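Probable glycosidase crf1 (Neosartorya fumigata, PDB 6IBU) couples chitin cleavage to transglycosylation, transferring chitin onto 1,6-beta-glucan or onto other chitin chains to cross-link polysaccharides in the fungal cell wall and septa. Local coordinates at residues Thr21-Phe26 and Ser218-Asn223; Phe51-Gln56 and Leu183-Gly188; Phe66-Gly71 and Ile144-Asp149; Asp95-Asp100 and Phe116-Thr121. All coordinates share one frame; numbering follows the deposited sequence.

Contact 1: residues Thr21-Phe26 and Ser218-Asn223; sequences TYTADF and SVRIEN
Tyr22 and Ile221 form one hydrogen-bonded pair of an antiparallel strand pairing, and Ala24 and Val219 form the next; the short strand axes run at 176°. Four backbone hydrogen bonds define the ladder. Tyr22 N reaches Ile221 O at 2.7 Å, and Tyr22 O accepts from Ile221 N. The same double exchange joins Ala24 to Val219, with Ala24 N to Val219 O at 2.9 Å. Thr23-Arg220 lies between them, and Thr21-Glu222 and Asp25-Ser218 flank them, as non-hydrogen-bonded pairs where CA-H...O contacts fill in, such as Thr23 CA to Val219 O at 3.3 Å.

Polar and charged groups occupy the face that carries Thr21, Thr23, Arg220 and Glu222. Arg220 leaves its strand with CG anti to the backbone N (chi1 -179°) and stays extended to NE, which carries the guanidinium across to the threonine methyls. Thr21 CG2 lies over one face of that group, while Thr23 CG2 comes within 3.6 Å of Arg220 NH1. In the guanidinium plane, NE and NH2 both grip Glu222 OE2, NE at 3.1 Å, a side-on salt bridge within one strand that helps to hold the guanidinium's orientation.

The opposite face is apolar. Val219 CG2 meets the rim of the Phe26 ring near its plane, 3.6 Å from CE2, and Val219 CG1 stands at the edge of the Tyr22 ring, whose hydroxyl is hydrogen-bonded to Trp35.

Strand 21-25 borders strand 212-223, which pairs along its other side with strand 71-78; Val219 and Ile221 pack on Leu181 of strand 179-187, in the facing sheet.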
loop_
_atom_site.group_PDB
_atom_site.type_symbol
_atom_site.label_atom_id
_atom_site.label_comp_id
_atom_site.label_asym_id
_atom_site.label_seq_id
_atom_site.Cartn_x
_atom_site.Cartn_y
_atom_site.Cartn_z
ATOM N N THR A 21 -2.146 -4.296 18.029
ATOM C CA THR A 21 -1.708 -5.298 17.016
ATOM C C THR A 21 -2.902 -5.869 16.247
ATOM O O THR A 21 -3.916 -6.170 16.870
ATOM C CB THR A 21 -0.926 -6.426 17.683
ATOM O OG1 THR A 21 0.291 -5.867 18.173
ATOM C CG2 THR A 21 -0.597 -7.554 16.734
ATOM N N TYR A 22 -2.756 -6.024 14.933
ATOM C CA TYR A 22 -3.677 -6.789 14.050
ATOM C C TYR A 22 -2.843 -7.761 13.214
ATOM O O TYR A 22 -1.850 -7.356 12.660
ATOM C CB TYR A 22 -4.487 -5.849 13.169
ATOM C CG TYR A 22 -5.213 -6.567 12.074
ATOM C CD1 TYR A 22 -6.468 -7.100 12.301
ATOM C CD2 TYR A 22 -4.628 -6.758 10.835
ATOM C CE1 TYR A 22 -7.154 -7.777 11.311
ATOM C CE2 TYR A 22 -5.294 -7.436 9.832
ATOM C CZ TYR A 22 -6.550 -7.963 10.080
ATOM O OH TYR A 22 -7.194 -8.654 9.104
ATOM N N THR A 23 -3.210 -9.033 13.193
ATOM C CA THR A 23 -2.554 -10.097 12.400
ATOM C C THR A 23 -3.645 -10.885 11.668
ATOM O O THR A 23 -4.706 -11.132 12.230
ATOM C CB THR A 23 -1.655 -11.005 13.249
ATOM O OG1 THR A 23 -2.452 -11.612 14.262
ATOM C CG2 THR A 23 -0.505 -10.284 13.915
ATOM N N ALA A 24 -3.388 -11.211 10.411
ATOM C CA ALA A 24 -4.239 -12.052 9.545
ATOM C C ALA A 24 -3.307 -13.059 8.881
ATOM O O ALA A 24 -2.352 -12.627 8.248
ATOM C CB ALA A 24 -4.966 -11.194 8.546
ATOM N N ASP A 25 -3.510 -14.342 9.142
ATOM C CA ASP A 25 -2.993 -15.450 8.311
ATOM C C ASP A 25 -4.025 -15.647 7.191
ATOM O O ASP A 25 -5.161 -15.966 7.485
ATOM C CB ASP A 25 -2.745 -16.673 9.197
ATOM C CG ASP A 25 -1.954 -17.796 8.527
ATOM O OD1 ASP A 25 -1.641 -17.662 7.323
ATOM O OD2 ASP A 25 -1.665 -18.815 9.211
ATOM N N PHE A 26 -3.688 -15.351 5.945
ATOM C CA PHE A 26 -4.657 -15.509 4.831
ATOM C C PHE A 26 -4.781 -16.969 4.383
ATOM O O PHE A 26 -5.396 -17.172 3.356
ATOM C CB PHE A 26 -4.311 -14.587 3.665
ATOM C CG PHE A 26 -4.669 -13.148 3.919
ATOM C CD1 PHE A 26 -5.971 -12.785 4.209
ATOM C CD2 PHE A 26 -3.704 -12.157 3.884
ATOM C CE1 PHE A 26 -6.299 -11.463 4.458
ATOM C CE2 PHE A 26 -4.049 -10.832 4.108
ATOM C CZ PHE A 26 -5.344 -10.488 4.402
ATOM N N SER A 218 0.145 -13.233 4.515
ATOM C CA SER A 218 -0.110 -12.678 5.867
ATOM C C SER A 218 0.059 -11.161 5.921
ATOM O O SER A 218 0.779 -10.582 5.078
ATOM C CB SER A 218 0.718 -13.376 6.928
ATOM O OG SER A 218 2.071 -12.964 6.897
ATOM N N VAL A 219 -0.628 -10.566 6.897
ATOM C CA VAL A 219 -0.546 -9.119 7.218
ATOM C C VAL A 219 -0.379 -8.950 8.726
ATOM O O VAL A 219 -1.144 -9.548 9.473
ATOM C CB VAL A 219 -1.770 -8.376 6.683
ATOM C CG1 VAL A 219 -1.902 -6.990 7.290
ATOM C CG2 VAL A 219 -1.706 -8.306 5.173
ATOM N N ARG A 220 0.592 -8.137 9.137
ATOM C CA ARG A 220 0.735 -7.675 10.534
ATOM C C ARG A 220 0.670 -6.150 10.548
ATOM O O ARG A 220 1.496 -5.523 9.879
ATOM C CB ARG A 220 2.042 -8.187 11.127
ATOM C CG ARG A 220 2.246 -7.772 12.574
ATOM C CD ARG A 220 3.635 -8.113 13.057
ATOM N NE ARG A 220 3.793 -7.698 14.449
ATOM C CZ ARG A 220 3.338 -8.372 15.503
ATOM N NH1 ARG A 220 2.696 -9.521 15.349
ATOM N NH2 ARG A 220 3.552 -7.902 16.721
ATOM N N ILE A 221 -0.285 -5.574 11.269
ATOM C CA ILE A 221 -0.300 -4.111 11.538
ATOM C C ILE A 221 -0.115 -3.879 13.035
ATOM O O ILE A 221 -0.821 -4.508 13.852
ATOM C CB ILE A 221 -1.574 -3.452 10.996
ATOM C CG1 ILE A 221 -1.586 -3.493 9.466
ATOM C CG2 ILE A 221 -1.701 -2.037 11.543
ATOM C CD1 ILE A 221 -2.882 -3.040 8.849
ATOM N N GLU A 222 0.810 -2.992 13.374
ATOM C CA GLU A 222 0.993 -2.469 14.751
ATOM C C GLU A 222 0.533 -1.022 14.756
ATOM O O GLU A 222 0.991 -0.271 13.902
ATOM C CB GLU A 222 2.447 -2.555 15.165
ATOM C CG GLU A 222 2.945 -3.975 15.230
ATOM C CD GLU A 222 4.370 -4.085 15.730
ATOM O OE1 GLU A 222 5.014 -3.015 15.916
ATOM O OE2 GLU A 222 4.831 -5.233 15.942
ATOM N N ASN A 223 -0.437 -0.701 15.594
ATOM C CA ASN A 223 -0.995 0.663 15.681
ATOM C C ASN A 223 -0.325 1.326 16.886
ATOM O O ASN A 223 -0.569 0.873 18.019
ATOM C CB ASN A 223 -2.515 0.641 15.772
ATOM C CG ASN A 223 -3.113 2.027 15.685
ATOM O OD1 ASN A 223 -2.385 3.019 15.631
ATOM N ND2 ASN A 223 -4.437 2.099 15.653
#

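Contact 2: residues Phe51-Gln56 and Leu183-Gly188; sequences FTVAKQ and LGSWAG
Phe51 and Val53 pack against Leu183, Ser185 and Ala187 in a buried contact between the two sheets of the beta-sandwich, with side chains rather than a backbone ladder doing the joining. The geometric evidence is the spacing: the axes of strands 51-53 and 183-187 run nearly parallel, 6° apart in direction, yet approach no closer than 6.4 Å, wider than hydrogen-bonded neighbours in one sheet.

Phe51 and Val53 carry the apolar contact. With chi1 at -58° the CG of Phe51 lies beside the backbone N, and the ring reaches along strand 183-187, where CZ touches Leu183 CB at 3.8 Å. CE2 comes to 3.3 Å from Leu183 O, and CD2 lies 3.7 Å from Gly184 CA, where no side chain intervenes; both approach the ring obliquely. The single hydrogen bond across the gap is weak: Ser185 OG donates to Phe51 O at 3.0 Å. The hydroxyl sits between its own backbone N and carbonyl carbon, directed toward strand 48-53. Val53 completes the row, its CG2 3.7 Å from Trp186 N and its CG1 facing Ala187 CB.

Trp186 alternates to the other face of its strand, where it binds chitin and its NE1 is hydrogen-bonded to Ser88. One side of strand 179-187 thus packs in the core while the other lines the substrate cleft, as expected of the concanavalin-like jelly roll of glycoside hydrolase family 16.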
loop_
_atom_site.group_PDB
_atom_site.type_symbol
_atom_site.label_atom_id
_atom_site.label_comp_id
_atom_site.label_asym_id
_atom_site.label_seq_id
_atom_site.Cartn_x
_atom_site.Cartn_y
_atom_site.Cartn_z
ATOM N N PHE A 51 -4.647 -12.181 -5.929
ATOM C CA PHE A 51 -5.017 -10.981 -6.696
ATOM C C PHE A 51 -4.672 -11.280 -8.148
ATOM O O PHE A 51 -3.485 -11.211 -8.535
ATOM C CB PHE A 51 -4.276 -9.782 -6.115
ATOM C CG PHE A 51 -4.537 -9.533 -4.656
ATOM C CD1 PHE A 51 -3.861 -10.245 -3.680
ATOM C CD2 PHE A 51 -5.442 -8.554 -4.271
ATOM C CE1 PHE A 51 -4.081 -9.980 -2.342
ATOM C CE2 PHE A 51 -5.638 -8.270 -2.932
ATOM C CZ PHE A 51 -4.953 -8.985 -1.967
ATOM N N THR A 52 -5.664 -11.699 -8.923
ATOM C CA THR A 52 -5.434 -12.179 -10.304
ATOM C C THR A 52 -5.799 -11.084 -11.294
ATOM O O THR A 52 -6.898 -10.569 -11.222
ATOM C CB THR A 52 -6.210 -13.459 -10.596
ATOM O OG1 THR A 52 -5.604 -14.376 -9.694
ATOM C CG2 THR A 52 -6.088 -13.882 -12.040
ATOM N N VAL A 53 -4.881 -10.753 -12.183
ATOM C CA VAL A 53 -5.194 -9.974 -13.411
ATOM C C VAL A 53 -5.370 -10.981 -14.561
ATOM O O VAL A 53 -4.360 -11.604 -14.951
ATOM C CB VAL A 53 -4.066 -8.966 -13.649
ATOM C CG1 VAL A 53 -4.244 -8.235 -14.959
ATOM C CG2 VAL A 53 -3.976 -7.990 -12.485
ATOM N N ALA A 54 -6.603 -11.229 -15.009
ATOM C CA ALA A 54 -6.888 -12.220 -16.080
ATOM C C ALA A 54 -7.360 -11.512 -17.349
ATOM O O ALA A 54 -7.061 -12.030 -18.433
ATOM C CB ALA A 54 -7.900 -13.245 -15.632
ATOM N N LYS A 55 -8.076 -10.396 -17.229
ATOM C CA LYS A 55 -8.595 -9.663 -18.402
ATOM C C LYS A 55 -8.537 -8.166 -18.117
ATOM O O LYS A 55 -8.386 -7.775 -16.949
ATOM C CB LYS A 55 -10.019 -10.115 -18.729
ATOM C CG LYS A 55 -11.087 -9.687 -17.728
ATOM C CD LYS A 55 -12.192 -10.739 -17.567
ATOM C CE LYS A 55 -13.233 -10.399 -16.516
ATOM N NZ LYS A 55 -12.810 -10.808 -15.151
ATOM N N GLN A 56 -8.656 -7.364 -19.167
ATOM C CA GLN A 56 -8.570 -5.896 -19.068
ATOM C C GLN A 56 -9.628 -5.443 -18.060
ATOM O O GLN A 56 -10.721 -6.033 -18.043
ATOM C CB GLN A 56 -8.734 -5.256 -20.442
ATOM C CG GLN A 56 -8.605 -3.739 -20.416
ATOM C CD GLN A 56 -8.689 -3.115 -21.791
ATOM O OE1 GLN A 56 -9.271 -3.665 -22.717
ATOM N NE2 GLN A 56 -8.125 -1.930 -21.936
ATOM N N LEU A 183 -4.218 -3.631 -0.523
ATOM C CA LEU A 183 -3.419 -4.630 -1.266
ATOM C C LEU A 183 -4.103 -4.843 -2.605
ATOM O O LEU A 183 -5.331 -4.982 -2.622
ATOM C CB LEU A 183 -3.361 -5.928 -0.475
ATOM C CG LEU A 183 -2.688 -5.821 0.880
ATOM C CD1 LEU A 183 -2.939 -7.073 1.694
ATOM C CD2 LEU A 183 -1.199 -5.575 0.696
ATOM N N GLY A 184 -3.325 -4.943 -3.673
ATOM C CA GLY A 184 -3.933 -5.207 -4.983
ATOM C C GLY A 184 -2.932 -5.402 -6.088
ATOM O O GLY A 184 -1.766 -5.010 -5.959
ATOM N N SER A 185 -3.428 -5.968 -7.173
ATOM C CA SER A 185 -2.705 -6.114 -8.452
ATOM C C SER A 185 -3.569 -5.466 -9.515
ATOM O O SER A 185 -4.770 -5.388 -9.315
ATOM C CB SER A 185 -2.405 -7.552 -8.751
ATOM O OG SER A 185 -3.624 -8.279 -8.912
ATOM N N TRP A 186 -2.943 -5.008 -10.586
ATOM C CA TRP A 186 -3.612 -4.299 -11.694
ATOM C C TRP A 186 -2.657 -4.215 -12.879
ATOM O O TRP A 186 -1.461 -4.401 -12.693
ATOM C CB TRP A 186 -4.043 -2.909 -11.241
ATOM C CG TRP A 186 -2.959 -2.097 -10.617
ATOM C CD1 TRP A 186 -2.436 -2.261 -9.368
ATOM C CD2 TRP A 186 -2.319 -0.938 -11.173
ATOM N NE1 TRP A 186 -1.502 -1.298 -9.118
ATOM C CE2 TRP A 186 -1.417 -0.463 -10.196
ATOM C CE3 TRP A 186 -2.437 -0.239 -12.381
ATOM C CZ2 TRP A 186 -0.614 0.651 -10.402
ATOM C CZ3 TRP A 186 -1.640 0.864 -12.591
ATOM C CH2 TRP A 186 -0.747 1.305 -11.608
ATOM N N ALA A 187 -3.186 -3.915 -14.052
ATOM C CA ALA A 187 -2.369 -3.805 -15.275
ATOM C C ALA A 187 -1.928 -2.356 -15.432
ATOM O O ALA A 187 -2.707 -1.576 -15.935
ATOM C CB ALA A 187 -3.160 -4.290 -16.455
ATOM N N GLY A 188 -0.714 -2.017 -15.007
ATOM C CA GLY A 188 -0.096 -0.720 -15.326
ATOM C C GLY A 188 0.048 -0.597 -16.826
ATOM O O GLY A 188 -0.008 0.509 -17.343
#

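Contact 3: residues Phe66-Gly71 and Ile144-Asp149; sequences FYFFFG and IDWTKD
Gly71 and Trp146 make one antiparallel hydrogen-bonded pair at one end of the beta-sandwich, where the segment 66-70 leads into strand 71-78 and meets the end of strand 140-146. Gly71 N gives its proton to Trp146 O at 2.8 Å in a nearly straight bond (173°), and Trp146 N returns one to Gly71 O.

Trp146 joins Phe68 and Phe70 in an aromatic cluster beside this pair. Phe68 and the six-membered ring of Trp146 are T-shaped, planes at 86°: the indole edge points at the face of Phe68, with Trp146 CE3 3.7 Å from Phe68 CE2. Phe70 is turned differently, its plane 46° from that of the five-membered ring; its CD1 lies over one indole face, and its CE1 is 3.4 Å from Trp146 NE1. That indole nitrogen has its hydrogen-bond partner elsewhere, in Pro175 O. The backbone joins in as well, for Phe70 N sits over the six-membered part of the same indole at 3.3 Å from Trp146 CZ3. The side chains of Lys148 and Phe70 cross at about a right angle, Lys148 CB 3.9 Å from Phe70 CZ, and the lysine's amine end makes a cation-pi contact with Trp239.

At the more exposed edge of the pair, a water donates to Gly71 O and also to Asp145 OD1, the latter at 2.7 Å.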
loop_
_atom_site.group_PDB
_atom_site.type_symbol
_atom_site.label_atom_id
_atom_site.label_comp_id
_atom_site.label_asym_id
_atom_site.label_seq_id
_atom_site.Cartn_x
_atom_site.Cartn_y
_atom_site.Cartn_z
ATOM N N PHE A 66 -10.321 -0.474 8.955
ATOM C CA PHE A 66 -9.738 0.439 9.962
ATOM C C PHE A 66 -8.564 1.216 9.370
ATOM O O PHE A 66 -7.989 0.815 8.339
ATOM C CB PHE A 66 -9.243 -0.357 11.170
ATOM C CG PHE A 66 -8.345 -1.506 10.788
ATOM C CD1 PHE A 66 -6.987 -1.316 10.598
ATOM C CD2 PHE A 66 -8.864 -2.776 10.589
ATOM C CE1 PHE A 66 -6.159 -2.375 10.271
ATOM C CE2 PHE A 66 -8.036 -3.835 10.242
ATOM C CZ PHE A 66 -6.683 -3.636 10.095
ATOM N N TYR A 67 -8.233 2.316 10.049
ATOM C CA TYR A 67 -7.021 3.141 9.856
ATOM C C TYR A 67 -6.163 2.962 11.101
ATOM O O TYR A 67 -6.726 2.731 12.157
ATOM C CB TYR A 67 -7.352 4.625 9.704
ATOM C CG TYR A 67 -8.098 4.969 8.449
ATOM C CD1 TYR A 67 -9.413 4.566 8.275
ATOM C CD2 TYR A 67 -7.518 5.741 7.455
ATOM C CE1 TYR A 67 -10.122 4.891 7.130
ATOM C CE2 TYR A 67 -8.219 6.068 6.302
ATOM C CZ TYR A 67 -9.524 5.643 6.142
ATOM O OH TYR A 67 -10.209 5.967 5.015
ATOM N N PHE A 68 -4.851 3.043 10.962
ATOM C CA PHE A 68 -3.904 3.081 12.096
ATOM C C PHE A 68 -3.100 4.377 11.977
ATOM O O PHE A 68 -3.013 4.939 10.884
ATOM C CB PHE A 68 -3.103 1.785 12.146
ATOM C CG PHE A 68 -2.050 1.607 11.091
ATOM C CD1 PHE A 68 -2.391 1.245 9.806
ATOM C CD2 PHE A 68 -0.709 1.690 11.425
ATOM C CE1 PHE A 68 -1.404 1.059 8.852
ATOM C CE2 PHE A 68 0.268 1.514 10.467
ATOM C CZ PHE A 68 -0.076 1.188 9.186
ATOM N N PHE A 69 -2.607 4.872 13.107
ATOM C CA PHE A 69 -1.958 6.194 13.227
ATOM C C PHE A 69 -0.571 5.984 13.793
ATOM O O PHE A 69 -0.427 5.945 15.030
ATOM C CB PHE A 69 -2.787 7.111 14.113
ATOM C CG PHE A 69 -2.351 8.554 14.130
ATOM C CD1 PHE A 69 -1.766 9.134 13.019
ATOM C CD2 PHE A 69 -2.568 9.332 15.252
ATOM C CE1 PHE A 69 -1.405 10.469 13.030
ATOM C CE2 PHE A 69 -2.214 10.672 15.261
ATOM C CZ PHE A 69 -1.638 11.233 14.148
ATOM N N PHE A 70 0.399 5.847 12.902
ATOM C CA PHE A 70 1.810 5.473 13.169
ATOM C C PHE A 70 1.861 4.010 13.576
ATOM O O PHE A 70 0.847 3.455 13.993
ATOM C CB PHE A 70 2.464 6.386 14.206
ATOM C CG PHE A 70 2.550 7.809 13.723
ATOM C CD1 PHE A 70 3.396 8.110 12.668
ATOM C CD2 PHE A 70 1.781 8.826 14.269
ATOM C CE1 PHE A 70 3.484 9.392 12.154
ATOM C CE2 PHE A 70 1.877 10.116 13.761
ATOM C CZ PHE A 70 2.730 10.398 12.708
ATOM N N GLY A 71 3.032 3.411 13.426
ATOM C CA GLY A 71 3.289 2.019 13.815
ATOM C C GLY A 71 3.957 1.271 12.679
ATOM O O GLY A 71 5.019 1.711 12.207
ATOM N N ILE A 144 6.885 -1.694 6.477
ATOM C CA ILE A 144 6.927 -0.211 6.569
ATOM C C ILE A 144 6.840 0.157 8.039
ATOM O O ILE A 144 5.840 -0.153 8.613
ATOM C CB ILE A 144 5.787 0.423 5.766
ATOM C CG1 ILE A 144 5.910 0.115 4.274
ATOM C CG2 ILE A 144 5.734 1.922 6.036
ATOM C CD1 ILE A 144 4.712 0.516 3.459
ATOM N N ASP A 145 7.895 0.726 8.599
ATOM C CA ASP A 145 7.918 1.297 9.965
ATOM C C ASP A 145 7.624 2.787 9.833
ATOM O O ASP A 145 8.280 3.463 9.063
ATOM C CB ASP A 145 9.228 0.997 10.686
ATOM C CG ASP A 145 9.218 -0.409 11.293
ATOM O OD1 ASP A 145 8.607 -0.595 12.408
ATOM O OD2 ASP A 145 9.781 -1.335 10.633
ATOM N N TRP A 146 6.634 3.269 10.551
ATOM C CA TRP A 146 6.108 4.624 10.323
ATOM C C TRP A 146 6.007 5.352 11.656
ATOM O O TRP A 146 5.166 4.995 12.480
ATOM C CB TRP A 146 4.793 4.489 9.585
ATOM C CG TRP A 146 3.998 5.731 9.460
ATOM C CD1 TRP A 146 4.448 6.991 9.199
ATOM C CD2 TRP A 146 2.569 5.786 9.478
ATOM N NE1 TRP A 146 3.380 7.836 9.090
ATOM C CE2 TRP A 146 2.220 7.127 9.251
ATOM C CE3 TRP A 146 1.569 4.834 9.682
ATOM C CZ2 TRP A 146 0.899 7.544 9.249
ATOM C CZ3 TRP A 146 0.262 5.237 9.659
ATOM C CH2 TRP A 146 -0.060 6.578 9.448
ATOM N N THR A 147 6.878 6.328 11.859
ATOM C CA THR A 147 6.899 7.160 13.081
ATOM C C THR A 147 6.843 8.610 12.647
ATOM O O THR A 147 6.980 8.863 11.452
ATOM C CB THR A 147 8.135 6.845 13.931
ATOM O OG1 THR A 147 9.336 7.327 13.336
ATOM C CG2 THR A 147 8.302 5.362 14.154
ATOM N N LYS A 148 6.662 9.514 13.602
ATOM C CA LYS A 148 6.625 10.970 13.325
ATOM C C LYS A 148 8.039 11.421 12.920
ATOM O O LYS A 148 8.149 12.477 12.311
ATOM C CB LYS A 148 5.981 11.753 14.478
ATOM C CG LYS A 148 6.323 11.315 15.895
ATOM C CD LYS A 148 5.486 11.998 16.967
ATOM C CE LYS A 148 4.028 11.582 16.924
ATOM N NZ LYS A 148 3.493 11.262 18.272
ATOM N N ASP A 149 9.071 10.616 13.163
ATOM C CA ASP A 149 10.461 10.984 12.796
ATOM C C ASP A 149 10.838 10.453 11.404
ATOM O O ASP A 149 11.664 11.085 10.772
ATOM C CB ASP A 149 11.460 10.489 13.841
ATOM C CG ASP A 149 11.421 11.255 15.157
ATOM O OD1 ASP A 149 10.954 12.443 15.170
ATOM O OD2 ASP A 149 11.908 10.675 16.172
HETATM O O HOH W 1 7.366 1.255 13.904
#

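Contact 4: residues Asp95-Asp100 and Phe116-Thr121; sequences DLDEVD and FGKGDT
Glu98 and Phe116 face each other as an antiparallel hydrogen-bonded pair at the start of the ExDxE signature of glycoside hydrolase family 16, here Glu98, Asp100 and Glu102. Glu98 is probably the nucleophile, as in related enzymes, and Glu102, the probable proton donor, binds chitin.

Along Glu98 the contacts with Phe116 run outward in parallel. CB lies 4.1 Å from Phe116 CB. The chain then bends at CG (chi2 -117°), which lays the carboxylate against the ring's rim. CD sits in the ring plane, 3.9 Å from Phe116 CD2, and OE2 near that plane, 3.8 Å from the same carbon, so the acid meets an aromatic C-H edge rather than the pi face. OE1 is somewhat farther from CD2. The carboxylate is turned 87° against the ring. At the tip, OE2 has a closer neighbour in Asp100 OD2, 2.5 Å away. At its root, Glu98 N donates to Phe116 O at 2.8 Å, and Glu98 O accepts from Phe116 N.

Gly117 to Asp120 form a type I' turn, held by the loop before the nucleophile. Asp95 OD1 accepts from Asp97 N, an Asx turn, and is also hydrogen-bonded to Ser93 OG; Gly119 N reaches Leu96 O from above its carbonyl plane. Asp97 OD2 is held outside the turn by Thr177 and Gln176. Asp97 OD1 takes the Lys118 backbone N-H on its anti side at 2.9 Å.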
loop_
_atom_site.group_PDB
_atom_site.type_symbol
_atom_site.label_atom_id
_atom_site.label_comp_id
_atom_site.label_asym_id
_atom_site.label_seq_id
_atom_site.Cartn_x
_atom_site.Cartn_y
_atom_site.Cartn_z
ATOM N N ASP A 95 -6.264 12.305 3.350
ATOM C CA ASP A 95 -5.681 13.527 2.697
ATOM C C ASP A 95 -4.613 13.124 1.678
ATOM O O ASP A 95 -3.979 13.964 1.089
ATOM C CB ASP A 95 -5.173 14.617 3.652
ATOM C CG ASP A 95 -3.950 14.290 4.490
ATOM O OD1 ASP A 95 -3.335 13.239 4.284
ATOM O OD2 ASP A 95 -3.626 15.110 5.371
ATOM N N LEU A 96 -4.552 11.843 1.366
ATOM C CA LEU A 96 -3.671 11.295 0.304
ATOM C C LEU A 96 -2.206 11.394 0.742
ATOM O O LEU A 96 -1.373 11.438 -0.119
ATOM C CB LEU A 96 -3.929 12.015 -1.021
ATOM C CG LEU A 96 -5.354 11.824 -1.518
ATOM C CD1 LEU A 96 -5.556 12.520 -2.866
ATOM C CD2 LEU A 96 -5.663 10.321 -1.623
ATOM N N ASP A 97 -1.910 11.384 2.041
ATOM C CA ASP A 97 -0.590 10.919 2.514
ATOM C C ASP A 97 -0.495 9.456 2.089
ATOM O O ASP A 97 -1.519 8.769 2.032
ATOM C CB ASP A 97 -0.416 11.033 4.020
ATOM C CG ASP A 97 -0.129 12.448 4.516
ATOM O OD1 ASP A 97 0.291 13.295 3.702
ATOM O OD2 ASP A 97 -0.349 12.691 5.729
ATOM N N GLU A 98 0.693 8.990 1.755
ATOM C CA GLU A 98 0.776 7.663 1.152
ATOM C C GLU A 98 2.190 7.125 1.217
ATOM O O GLU A 98 3.106 7.869 0.976
ATOM C CB GLU A 98 0.329 7.770 -0.291
ATOM C CG GLU A 98 -0.276 6.494 -0.790
ATOM C CD GLU A 98 0.505 5.882 -1.933
ATOM O OE1 GLU A 98 -0.121 5.600 -2.985
ATOM O OE2 GLU A 98 1.745 5.710 -1.794
ATOM N N VAL A 99 2.304 5.838 1.503
ATOM C CA VAL A 99 3.565 5.061 1.478
ATOM C C VAL A 99 3.236 3.765 0.748
ATOM O O VAL A 99 2.199 3.152 1.072
ATOM C CB VAL A 99 4.076 4.795 2.903
ATOM C CG1 VAL A 99 5.299 3.908 2.883
ATOM C CG2 VAL A 99 4.352 6.095 3.637
ATOM N N ASP A 100 4.078 3.342 -0.182
ATOM C CA ASP A 100 3.751 2.124 -0.940
ATOM C C ASP A 100 4.999 1.368 -1.384
ATOM O O ASP A 100 6.134 1.926 -1.371
ATOM C CB ASP A 100 2.807 2.422 -2.100
ATOM C CG ASP A 100 3.428 3.194 -3.231
ATOM O OD1 ASP A 100 4.247 2.609 -3.948
ATOM O OD2 ASP A 100 3.046 4.381 -3.428
ATOM N N PHE A 116 3.854 9.776 -1.073
ATOM C CA PHE A 116 3.239 11.085 -1.387
ATOM C C PHE A 116 2.886 11.730 -0.050
ATOM O O PHE A 116 2.495 11.015 0.885
ATOM C CB PHE A 116 1.996 10.914 -2.264
ATOM C CG PHE A 116 2.314 10.262 -3.582
ATOM C CD1 PHE A 116 2.811 11.020 -4.628
ATOM C CD2 PHE A 116 2.205 8.889 -3.757
ATOM C CE1 PHE A 116 3.087 10.437 -5.857
ATOM C CE2 PHE A 116 2.552 8.299 -4.962
ATOM C CZ PHE A 116 2.984 9.073 -6.014
ATOM N N GLY A 117 3.066 13.041 0.029
ATOM C CA GLY A 117 2.469 13.898 1.065
ATOM C C GLY A 117 1.273 14.620 0.489
ATOM O O GLY A 117 1.432 15.298 -0.521
ATOM N N LYS A 118 0.099 14.444 1.088
ATOM C CA LYS A 118 -1.111 15.268 0.800
ATOM C C LYS A 118 -1.435 15.254 -0.698
ATOM O O LYS A 118 -1.907 16.296 -1.203
ATOM C CB LYS A 118 -0.911 16.711 1.268
ATOM C CG LYS A 118 -0.552 16.821 2.734
ATOM C CD LYS A 118 -0.475 18.225 3.221
ATOM C CE LYS A 118 -0.354 18.304 4.724
ATOM N NZ LYS A 118 1.003 17.960 5.212
ATOM N N GLY A 119 -1.215 14.123 -1.372
ATOM C CA GLY A 119 -1.622 13.924 -2.774
ATOM C C GLY A 119 -0.748 14.713 -3.727
ATOM O O GLY A 119 -1.118 14.839 -4.902
ATOM N N ASP A 120 0.387 15.211 -3.243
ATOM C CA ASP A 120 1.306 16.076 -4.009
ATOM C C ASP A 120 2.191 15.194 -4.886
ATOM O O ASP A 120 3.050 14.532 -4.348
ATOM C CB ASP A 120 2.118 16.923 -3.041
ATOM C CG ASP A 120 3.017 17.901 -3.748
ATOM O OD1 ASP A 120 2.947 17.929 -4.960
ATOM O OD2 ASP A 120 3.750 18.629 -3.072
ATOM N N THR A 121 1.986 15.195 -6.199
ATOM C CA THR A 121 2.765 14.368 -7.156
ATOM C C THR A 121 3.699 15.249 -7.979
ATOM O O THR A 121 4.203 14.775 -9.004
ATOM C CB THR A 121 1.856 13.603 -8.122
ATOM O OG1 THR A 121 1.202 14.577 -8.942
ATOM C CG2 THR A 121 0.870 12.706 -7.410
HETATM O O HOH W 2 2.268 15.009 4.356
#

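Contacts 1 and 3 touch directly: Asn223 OD1 lies 3.1 Å from Phe69 N in a probable hydrogen bond, tying the end of strand 212-223 to the segment 66-70 that leads into strand 71-78. Contact 1 meets contact 2 across the core, where Val219 CG2 is 3.9 Å from Leu183 CD1. Contact 3 reaches contact 4 through Ile144 CD1 and Val99 CG1, 3.5 Å apart. Contacts 2 and 4 do not touch, with nearest atoms about 8 Å apart, yet both reach the sheet that carries the active site, contact 2 through residues 183-187: contact 4 supplies Glu98, contact 2 supplies chitin-binding Trp186, whose side chain lies about 4 Å from that of Glu102.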